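Local coordinates for protein activating signal cointegrator 1 complex subunit 2 (Homo sapiens, PDB 6YXQ) that binds polyubiquitin chains and recruits ASCC3 and ALKBH3 to sites of DNA damage, and takes part in rescuing stalled ribosomes, at residues Lys36-Pro48 against Tyr59-Leu73. Numbering follows the deposited sequence.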
loop_
_atom_site.group_PDB
_atom_site.type_symbol
_atom_site.label_atom_id
_atom_site.label_comp_id
_atom_site.label_asym_id
_atom_site.label_seq_id
_atom_site.Cartn_x
_atom_site.Cartn_y
_atom_site.Cartn_z
ATOM N N LYS B 36 3.091 -3.578 25.249
ATOM C CA LYS B 36 2.497 -2.881 24.119
ATOM C C LYS B 36 1.705 -1.675 24.610
ATOM O O LYS B 36 1.176 -1.661 25.728
ATOM C CB LYS B 36 1.584 -3.822 23.320
ATOM C CG LYS B 36 0.086 -3.603 23.559
ATOM C CD LYS B 36 -0.781 -4.692 22.934
ATOM C CE LYS B 36 -2.255 -4.471 23.259
ATOM N NZ LYS B 36 -3.131 -5.558 22.733
ATOM N N ALA B 37 1.643 -0.646 23.771
ATOM C CA ALA B 37 0.865 0.538 24.096
ATOM C C ALA B 37 -0.617 0.289 23.833
ATOM O O ALA B 37 -1.003 -0.591 23.059
ATOM C CB ALA B 37 1.349 1.742 23.290
ATOM N N ASP B 38 -1.454 1.082 24.494
ATOM C CA ASP B 38 -2.896 0.931 24.373
ATOM C C ASP B 38 -3.483 1.764 23.244
ATOM O O ASP B 38 -4.699 1.980 23.221
ATOM C CB ASP B 38 -3.585 1.292 25.693
ATOM C CG ASP B 38 -4.828 0.453 25.946
ATOM O OD1 ASP B 38 -5.906 0.793 25.411
ATOM O OD2 ASP B 38 -4.720 -0.553 26.677
ATOM N N ARG B 39 -2.659 2.225 22.309
ATOM C CA ARG B 39 -3.165 3.038 21.211
ATOM C C ARG B 39 -4.069 2.204 20.312
ATOM O O ARG B 39 -3.636 1.204 19.730
ATOM C CB ARG B 39 -2.023 3.626 20.395
ATOM C CG ARG B 39 -2.509 4.583 19.326
ATOM C CD ARG B 39 -1.371 5.443 18.843
ATOM N NE ARG B 39 -1.650 6.872 18.824
ATOM C CZ ARG B 39 -0.960 7.764 19.521
ATOM N NH1 ARG B 39 -1.263 9.052 19.445
ATOM N NH2 ARG B 39 0.032 7.363 20.305
ATOM N N TYR B 40 -5.319 2.627 20.194
ATOM C CA TYR B 40 -6.252 2.000 19.276
ATOM C C TYR B 40 -5.917 2.382 17.838
ATOM O O TYR B 40 -5.430 3.482 17.562
ATOM C CB TYR B 40 -7.665 2.444 19.624
ATOM C CG TYR B 40 -8.791 1.648 19.036
ATOM C CD1 TYR B 40 -9.217 0.464 19.626
ATOM C CD2 TYR B 40 -9.472 2.113 17.922
ATOM C CE1 TYR B 40 -10.272 -0.252 19.094
ATOM C CE2 TYR B 40 -10.519 1.407 17.384
ATOM C CZ TYR B 40 -10.915 0.224 17.967
ATOM O OH TYR B 40 -11.974 -0.469 17.426
ATOM N N PHE B 41 -6.184 1.460 16.919
ATOM C CA PHE B 41 -5.996 1.677 15.490
ATOM C C PHE B 41 -7.324 1.457 14.780
ATOM O O PHE B 41 -7.943 0.399 14.937
ATOM C CB PHE B 41 -4.949 0.720 14.916
ATOM C CG PHE B 41 -3.536 1.194 15.061
ATOM C CD1 PHE B 41 -2.818 0.941 16.221
ATOM C CD2 PHE B 41 -2.912 1.864 14.023
ATOM C CE1 PHE B 41 -1.506 1.369 16.351
ATOM C CE2 PHE B 41 -1.603 2.289 14.144
ATOM C CZ PHE B 41 -0.899 2.045 15.311
ATOM N N VAL B 42 -7.755 2.443 13.996
ATOM C CA VAL B 42 -8.970 2.286 13.208
ATOM C C VAL B 42 -8.618 1.826 11.799
ATOM O O VAL B 42 -7.491 1.980 11.318
ATOM C CB VAL B 42 -9.821 3.573 13.162
ATOM C CG1 VAL B 42 -10.126 4.033 14.546
ATOM C CG2 VAL B 42 -9.124 4.666 12.358
ATOM N N LEU B 43 -9.612 1.256 11.128
ATOM C CA LEU B 43 -9.442 0.759 9.777
ATOM C C LEU B 43 -9.442 1.909 8.779
ATOM O O LEU B 43 -9.904 3.018 9.061
ATOM C CB LEU B 43 -10.551 -0.234 9.432
ATOM C CG LEU B 43 -10.708 -1.363 10.446
ATOM C CD1 LEU B 43 -12.170 -1.722 10.610
ATOM C CD2 LEU B 43 -9.892 -2.583 10.042
ATOM N N TYR B 44 -8.923 1.621 7.589
ATOM C CA TYR B 44 -8.797 2.596 6.518
ATOM C C TYR B 44 -9.928 2.407 5.513
ATOM O O TYR B 44 -10.227 1.276 5.110
ATOM C CB TYR B 44 -7.434 2.461 5.833
ATOM C CG TYR B 44 -7.270 3.289 4.578
ATOM C CD1 TYR B 44 -7.670 2.800 3.338
ATOM C CD2 TYR B 44 -6.708 4.557 4.628
ATOM C CE1 TYR B 44 -7.523 3.552 2.190
ATOM C CE2 TYR B 44 -6.557 5.314 3.482
ATOM C CZ TYR B 44 -6.966 4.806 2.268
ATOM O OH TYR B 44 -6.815 5.555 1.128
ATOM N N LYS B 45 -10.560 3.512 5.123
ATOM C CA LYS B 45 -11.517 3.521 4.037
ATOM C C LYS B 45 -11.071 4.522 2.978
ATOM O O LYS B 45 -10.613 5.618 3.318
ATOM C CB LYS B 45 -12.925 3.883 4.539
ATOM C CG LYS B 45 -13.450 2.982 5.654
ATOM C CD LYS B 45 -14.931 2.663 5.472
ATOM C CE LYS B 45 -15.583 2.243 6.787
ATOM N NZ LYS B 45 -15.251 0.837 7.162
ATOM N N PRO B 46 -11.173 4.177 1.699
ATOM C CA PRO B 46 -10.682 5.066 0.640
ATOM C C PRO B 46 -11.606 6.256 0.447
ATOM O O PRO B 46 -12.759 6.238 0.903
ATOM C CB PRO B 46 -10.671 4.158 -0.598
ATOM C CG PRO B 46 -11.732 3.146 -0.316
ATOM C CD PRO B 46 -11.693 2.906 1.165
ATOM N N PRO B 47 -11.134 7.308 -0.224
ATOM C CA PRO B 47 -11.942 8.536 -0.384
ATOM C C PRO B 47 -13.159 8.309 -1.262
ATOM O O PRO B 47 -13.207 7.338 -2.032
ATOM C CB PRO B 47 -10.957 9.518 -1.042
ATOM C CG PRO B 47 -9.860 8.676 -1.596
ATOM C CD PRO B 47 -9.748 7.499 -0.684
ATOM N N PRO B 48 -14.157 9.193 -1.196
ATOM C CA PRO B 48 -15.312 9.068 -2.094
ATOM C C PRO B 48 -14.870 9.200 -3.544
ATOM O O PRO B 48 -13.761 9.653 -3.845
ATOM C CB PRO B 48 -16.214 10.232 -1.672
ATOM C CG PRO B 48 -15.248 11.260 -1.172
ATOM C CD PRO B 48 -14.182 10.468 -0.458
ATOM N N TYR B 59 -13.914 10.685 5.358
ATOM C CA TYR B 59 -12.635 10.081 5.004
ATOM C C TYR B 59 -11.488 10.783 5.717
ATOM O O TYR B 59 -10.560 10.125 6.196
ATOM C CB TYR B 59 -12.411 10.114 3.489
ATOM C CG TYR B 59 -10.938 10.066 3.138
ATOM C CD1 TYR B 59 -10.246 8.861 3.136
ATOM C CD2 TYR B 59 -10.228 11.230 2.842
ATOM C CE1 TYR B 59 -8.891 8.812 2.836
ATOM C CE2 TYR B 59 -8.874 11.189 2.543
ATOM C CZ TYR B 59 -8.213 9.978 2.543
ATOM O OH TYR B 59 -6.871 9.926 2.248
ATOM N N LEU B 60 -11.530 12.117 5.791
ATOM C CA LEU B 60 -10.426 12.874 6.375
ATOM C C LEU B 60 -10.263 12.562 7.856
ATOM O O LEU B 60 -9.144 12.376 8.341
ATOM C CB LEU B 60 -10.645 14.372 6.164
ATOM C CG LEU B 60 -10.259 14.926 4.793
ATOM C CD1 LEU B 60 -10.606 16.399 4.697
ATOM C CD2 LEU B 60 -8.780 14.700 4.536
ATOM N N GLU B 61 -11.372 12.509 8.593
ATOM C CA GLU B 61 -11.329 12.142 10.005
ATOM C C GLU B 61 -10.646 10.789 10.196
ATOM O O GLU B 61 -9.645 10.663 10.932
ATOM C CB GLU B 61 -12.757 12.117 10.558
ATOM C CG GLU B 61 -12.871 12.297 12.062
ATOM C CD GLU B 61 -14.273 12.004 12.582
ATOM O OE1 GLU B 61 -14.749 12.746 13.467
ATOM O OE2 GLU B 61 -14.897 11.031 12.105
ATOM N N ARG B 62 -11.176 9.763 9.516
ATOM C CA ARG B 62 -10.601 8.423 9.644
ATOM C C ARG B 62 -9.118 8.413 9.261
ATOM O O ARG B 62 -8.264 7.852 9.974
ATOM C CB ARG B 62 -11.389 7.446 8.776
ATOM C CG ARG B 62 -11.317 6.015 9.243
ATOM C CD ARG B 62 -12.387 5.186 8.565
ATOM N NE ARG B 62 -12.866 4.106 9.421
ATOM C CZ ARG B 62 -14.019 4.135 10.082
ATOM N NH1 ARG B 62 -14.386 3.109 10.835
ATOM N NH2 ARG B 62 -14.818 5.187 9.975
ATOM N N ALA B 63 -8.790 9.056 8.144
ATOM C CA ALA B 63 -7.430 9.017 7.646
ATOM C C ALA B 63 -6.463 9.720 8.590
ATOM O O ALA B 63 -5.313 9.288 8.712
ATOM C CB ALA B 63 -7.372 9.629 6.245
ATOM N N THR B 64 -6.890 10.797 9.272
ATOM C CA THR B 64 -5.957 11.475 10.182
ATOM C C THR B 64 -5.715 10.646 11.425
ATOM O O THR B 64 -4.589 10.630 11.949
ATOM C CB THR B 64 -6.406 12.890 10.590
ATOM O OG1 THR B 64 -7.398 12.836 11.611
ATOM C CG2 THR B 64 -6.867 13.732 9.410
ATOM N N PHE B 65 -6.747 9.950 11.916
ATOM C CA PHE B 65 -6.479 8.970 12.966
ATOM C C PHE B 65 -5.375 8.000 12.541
ATOM O O PHE B 65 -4.374 7.811 13.257
ATOM C CB PHE B 65 -7.750 8.212 13.310
ATOM C CG PHE B 65 -8.718 9.002 14.130
ATOM C CD1 PHE B 65 -8.294 9.662 15.267
ATOM C CD2 PHE B 65 -10.051 9.091 13.765
ATOM C CE1 PHE B 65 -9.180 10.387 16.033
ATOM C CE2 PHE B 65 -10.946 9.817 14.529
ATOM C CZ PHE B 65 -10.510 10.466 15.665
ATOM N N VAL B 66 -5.533 7.398 11.354
ATOM C CA VAL B 66 -4.564 6.398 10.896
ATOM C C VAL B 66 -3.167 7.008 10.772
ATOM O O VAL B 66 -2.172 6.428 11.232
ATOM C CB VAL B 66 -5.017 5.765 9.568
ATOM C CG1 VAL B 66 -3.925 4.852 9.021
ATOM C CG2 VAL B 66 -6.304 4.984 9.765
ATOM N N ALA B 67 -3.070 8.184 10.144
ATOM C CA ALA B 67 -1.761 8.758 9.856
ATOM C C ALA B 67 -1.050 9.198 11.128
ATOM O O ALA B 67 0.170 9.040 11.246
ATOM C CB ALA B 67 -1.898 9.929 8.891
ATOM N N ASN B 68 -1.786 9.766 12.087
ATOM C CA ASN B 68 -1.154 10.147 13.345
ATOM C C ASN B 68 -0.646 8.918 14.087
ATOM O O ASN B 68 0.489 8.909 14.598
ATOM C CB ASN B 68 -2.138 10.941 14.206
ATOM C CG ASN B 68 -2.378 12.356 13.678
ATOM O OD1 ASN B 68 -1.594 12.879 12.882
ATOM N ND2 ASN B 68 -3.467 12.976 14.119
ATOM N N ASP B 69 -1.462 7.859 14.133
ATOM C CA ASP B 69 -1.007 6.633 14.777
ATOM C C ASP B 69 0.243 6.081 14.097
ATOM O O ASP B 69 1.170 5.616 14.769
ATOM C CB ASP B 69 -2.128 5.598 14.780
ATOM C CG ASP B 69 -3.326 6.040 15.597
ATOM O OD1 ASP B 69 -3.149 6.801 16.572
ATOM O OD2 ASP B 69 -4.450 5.614 15.266
ATOM N N LEU B 70 0.302 6.147 12.767
ATOM C CA LEU B 70 1.451 5.581 12.066
ATOM C C LEU B 70 2.697 6.440 12.250
ATOM O O LEU B 70 3.812 5.914 12.353
ATOM C CB LEU B 70 1.125 5.406 10.585
ATOM C CG LEU B 70 0.271 4.207 10.161
ATOM C CD1 LEU B 70 -0.187 4.348 8.722
ATOM C CD2 LEU B 70 1.044 2.919 10.338
ATOM N N ASP B 71 2.531 7.764 12.287
ATOM C CA ASP B 71 3.651 8.645 12.603
ATOM C C ASP B 71 4.246 8.286 13.957
ATOM O O ASP B 71 5.470 8.154 14.106
ATOM C CB ASP B 71 3.185 10.102 12.591
ATOM C CG ASP B 71 3.040 10.667 11.191
ATOM O OD1 ASP B 71 3.595 10.078 10.238
ATOM O OD2 ASP B 71 2.371 11.713 11.049
ATOM N N TRP B 72 3.379 8.097 14.955
ATOM C CA TRP B 72 3.852 7.743 16.292
ATOM C C TRP B 72 4.518 6.371 16.302
ATOM O O TRP B 72 5.536 6.163 16.979
ATOM C CB TRP B 72 2.680 7.779 17.267
ATOM C CG TRP B 72 2.904 7.020 18.521
ATOM C CD1 TRP B 72 3.594 7.438 19.616
ATOM C CD2 TRP B 72 2.426 5.704 18.822
ATOM N NE1 TRP B 72 3.578 6.463 20.584
ATOM C CE2 TRP B 72 2.869 5.387 20.120
ATOM C CE3 TRP B 72 1.685 4.756 18.114
ATOM C CZ2 TRP B 72 2.582 4.169 20.730
ATOM C CZ3 TRP B 72 1.395 3.545 18.726
ATOM C CH2 TRP B 72 1.844 3.264 20.018
ATOM N N LEU B 73 3.942 5.422 15.561
ATOM C CA LEU B 73 4.503 4.081 15.460
ATOM C C LEU B 73 5.911 4.107 14.878
ATOM O O LEU B 73 6.794 3.370 15.334
ATOM C CB LEU B 73 3.586 3.222 14.598
ATOM C CG LEU B 73 3.860 1.728 14.574
ATOM C CD1 LEU B 73 3.318 1.098 15.840
ATOM C CD2 LEU B 73 3.225 1.120 13.342
#
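Val42 and Val66 meet through their CG2 methyls, 3.8 Å apart, midway along an extended loop that runs antiparallel to the helix it leads into. Val42 CG2 also touches Phe65 CB. One side of this centre is built by Phe41, whose ring lies with a face over Asp69 and has CE2 3.4 Å from Asp69 CB. On the other side Pro47 CB sits over the middle of the Tyr59 ring, a CH-pi contact, and Lys45 O meets that ring at its edge. Further out, Arg39 NE forms a salt bridge with Asp69 OD1 at 2.7 Å, a bent bond on the anti side of the carboxylate but 33° out of its plane. With CG anti to the backbone N (chi1 -174°) and a bend at chi3, Arg39 also brings its guanidinium over a face of Trp72, tilted 38° from the ring and nearest through NH2, as a cation-pi pair. A leucine in place of Trp72 would probably leave that guanidinium without its aromatic face and open a gap beside Ala37 CB. Arg62 NE bonds Leu43 O weakly; its NH1 pairs with Asp32 of ASCC3. In this N-terminal part, loop and helix form an ASCC3-binding surface. Helices 89-101 and 114-135 pack against helix 53-75.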